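Local coordinates for freshwater cyanophage protein (Microcystis phage Mic1, PDB 6L2W) that is of unknown function but adopts a novel fold and is probably a structural protein of the phage, at residues R5-S10 with E37-F42. Numbering follows the deposited sequence.
Sequences RLSYHS and EDYDNF
R5 reaches out from its strand to the short 3-10 turn at 39-41 and the residue after it, where its NH1 meets the backbone carbonyls of Y39 and F42. The straighter bond runs from R5 NH1 to F42 O, 3.1 Å at an N-H...O angle of 166°, with the oxygen close to the guanidinium plane and met on a lone pair in its own carbonyl plane. The second, from R5 NH1 to Y39 O at 2.6 Å, is bent and weak; that same oxygen also accepts F42 N, just past the turn. An arginine suits this place because its chain is long enough to span the gap and the two N-H groups of NH1 can serve two carbonyls. R5 CG stands anti to the backbone N (chi1 -176°) and the chain bends at chi3, which lays R5 CD 3.0 Å from F42 O and sets R5 NH1 over one face of the Y39 ring, displaced toward its rim. R5 NH2 lies 3.4 Å from Y39 CE2 on that rim, the two planes inclined by 45°, far from a parallel stack. A tyrosine offers both this ring and a hydroxyl: Y39 OH comes close to the strand and shares a water with S7 OG, whose small polar side chain meets it through solvent. D40 is turned away, forming a salt bridge with R74 of the second subunit. The contact ties strand 2-12 to the loop between strands 30-32 and 45-46; Y39 also packs on V22 of strand 17-23, while strand 83-89 pairs with the backbone of R5 and S7.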
loop_
_atom_site.group_PDB
_atom_site.type_symbol
_atom_site.label_atom_id
_atom_site.label_comp_id
_atom_site.label_asym_id
_atom_site.label_seq_id
_atom_site.Cartn_x
_atom_site.Cartn_y
_atom_site.Cartn_z
ATOM N N ARG B 5 -9.897 3.799 4.908
ATOM C CA ARG B 5 -10.015 2.396 4.535
ATOM C C ARG B 5 -8.867 1.598 5.170
ATOM O O ARG B 5 -7.710 2.024 5.225
ATOM C CB ARG B 5 -9.994 2.253 3.006
ATOM C CG ARG B 5 -10.204 0.827 2.526
ATOM C CD ARG B 5 -10.533 0.744 1.050
ATOM N NE ARG B 5 -9.396 1.074 0.220
ATOM C CZ ARG B 5 -9.325 0.866 -1.089
ATOM N NH1 ARG B 5 -10.327 0.293 -1.739
ATOM N NH2 ARG B 5 -8.227 1.211 -1.738
ATOM N N LEU B 6 -9.201 0.397 5.572
ATOM C CA LEU B 6 -8.287 -0.454 6.235
ATOM C C LEU B 6 -8.025 -1.649 5.327
ATOM O O LEU B 6 -8.955 -2.365 5.016
ATOM C CB LEU B 6 -8.926 -0.897 7.553
ATOM C CG LEU B 6 -8.139 -1.947 8.325
ATOM C CD1 LEU B 6 -6.743 -1.432 8.635
ATOM C CD2 LEU B 6 -8.866 -2.352 9.603
ATOM N N SER B 7 -6.774 -1.873 4.947
ATOM C CA SER B 7 -6.458 -2.985 4.076
ATOM C C SER B 7 -5.616 -4.041 4.805
ATOM O O SER B 7 -4.915 -3.749 5.791
ATOM C CB SER B 7 -5.765 -2.520 2.821
ATOM O OG SER B 7 -6.486 -1.470 2.202
ATOM N N TYR B 8 -5.676 -5.263 4.268
ATOM C CA TYR B 8 -4.816 -6.315 4.715
ATOM C C TYR B 8 -4.060 -6.876 3.503
ATOM O O TYR B 8 -4.516 -6.786 2.363
ATOM C CB TYR B 8 -5.601 -7.358 5.512
ATOM C CG TYR B 8 -6.480 -8.285 4.707
ATOM C CD1 TYR B 8 -6.019 -9.516 4.271
ATOM C CD2 TYR B 8 -7.796 -7.958 4.429
ATOM C CE1 TYR B 8 -6.836 -10.380 3.566
ATOM C CE2 TYR B 8 -8.632 -8.809 3.731
ATOM C CZ TYR B 8 -8.147 -10.024 3.299
ATOM O OH TYR B 8 -8.960 -10.841 2.586
ATOM N N HIS B 9 -2.884 -7.435 3.765
ATOM C CA HIS B 9 -2.062 -7.990 2.703
ATOM C C HIS B 9 -0.938 -8.804 3.318
ATOM O O HIS B 9 -0.295 -8.379 4.256
ATOM C CB HIS B 9 -1.470 -6.891 1.823
ATOM C CG HIS B 9 -1.196 -5.641 2.586
ATOM N ND1 HIS B 9 -0.398 -5.633 3.708
ATOM C CD2 HIS B 9 -1.622 -4.372 2.408
ATOM C CE1 HIS B 9 -0.373 -4.407 4.216
ATOM N NE2 HIS B 9 -1.099 -3.617 3.429
ATOM N N SER B 10 -0.739 -9.980 2.781
ATOM C CA SER B 10 0.347 -10.821 3.214
ATOM C C SER B 10 0.665 -11.803 2.095
ATOM O O SER B 10 -0.099 -11.931 1.111
ATOM C CB SER B 10 0.016 -11.551 4.493
ATOM O OG SER B 10 -1.102 -12.397 4.273
ATOM N N GLU B 37 -15.203 -6.199 -6.672
ATOM C CA GLU B 37 -15.378 -5.975 -8.089
ATOM C C GLU B 37 -14.802 -4.612 -8.479
ATOM O O GLU B 37 -14.090 -4.520 -9.482
ATOM C CB GLU B 37 -16.853 -6.109 -8.467
ATOM C CG GLU B 37 -17.078 -7.100 -9.599
ATOM C CD GLU B 37 -17.700 -6.480 -10.836
ATOM O OE1 GLU B 37 -16.978 -5.782 -11.573
ATOM O OE2 GLU B 37 -18.909 -6.677 -11.044
ATOM N N ASP B 38 -15.080 -3.569 -7.708
ATOM C CA ASP B 38 -14.532 -2.253 -8.053
ATOM C C ASP B 38 -13.674 -1.765 -6.875
ATOM O O ASP B 38 -14.166 -1.045 -6.000
ATOM C CB ASP B 38 -15.679 -1.326 -8.476
ATOM C CG ASP B 38 -15.292 0.128 -8.655
ATOM O OD1 ASP B 38 -14.105 0.399 -8.923
ATOM O OD2 ASP B 38 -16.180 0.976 -8.497
ATOM N N TYR B 39 -12.387 -2.149 -6.884
ATOM C CA TYR B 39 -11.581 -2.198 -5.656
ATOM C C TYR B 39 -11.372 -0.795 -5.097
ATOM O O TYR B 39 -11.490 -0.571 -3.903
ATOM C CB TYR B 39 -10.215 -2.862 -5.855
ATOM C CG TYR B 39 -9.381 -2.872 -4.595
ATOM C CD1 TYR B 39 -9.565 -3.847 -3.637
ATOM C CD2 TYR B 39 -8.459 -1.876 -4.324
ATOM C CE1 TYR B 39 -8.856 -3.854 -2.453
ATOM C CE2 TYR B 39 -7.729 -1.864 -3.146
ATOM C CZ TYR B 39 -7.926 -2.864 -2.206
ATOM O OH TYR B 39 -7.223 -2.912 -1.036
ATOM N N ASP B 40 -11.086 0.141 -5.977
ATOM C CA ASP B 40 -10.666 1.451 -5.550
ATOM C C ASP B 40 -11.809 2.169 -4.831
ATOM O O ASP B 40 -11.543 3.148 -4.130
ATOM C CB ASP B 40 -10.095 2.260 -6.722
ATOM C CG ASP B 40 -8.687 1.837 -7.135
ATOM O OD1 ASP B 40 -7.802 1.695 -6.237
ATOM O OD2 ASP B 40 -8.470 1.657 -8.355
ATOM N N ASN B 41 -13.043 1.691 -4.998
ATOM C CA ASN B 41 -14.240 2.347 -4.462
ATOM C C ASN B 41 -14.838 1.548 -3.307
ATOM O O ASN B 41 -15.900 1.901 -2.813
ATOM C CB ASN B 41 -15.306 2.501 -5.551
ATOM C CG ASN B 41 -14.948 3.606 -6.510
ATOM O OD1 ASN B 41 -14.568 4.680 -6.075
ATOM N ND2 ASN B 41 -14.982 3.325 -7.799
ATOM N N PHE B 42 -14.163 0.486 -2.878
ATOM C CA PHE B 42 -14.774 -0.464 -1.982
ATOM C C PHE B 42 -14.237 -0.283 -0.559
ATOM O O PHE B 42 -13.052 -0.131 -0.361
ATOM C CB PHE B 42 -14.528 -1.881 -2.501
ATOM C CG PHE B 42 -15.081 -2.932 -1.592
ATOM C CD1 PHE B 42 -14.383 -3.327 -0.465
ATOM C CD2 PHE B 42 -16.328 -3.478 -1.823
ATOM C CE1 PHE B 42 -14.914 -4.268 0.401
ATOM C CE2 PHE B 42 -16.859 -4.417 -0.951
ATOM C CZ PHE B 42 -16.151 -4.806 0.163
HETATM O O HOH W 1 -5.608 -0.964 -0.577
#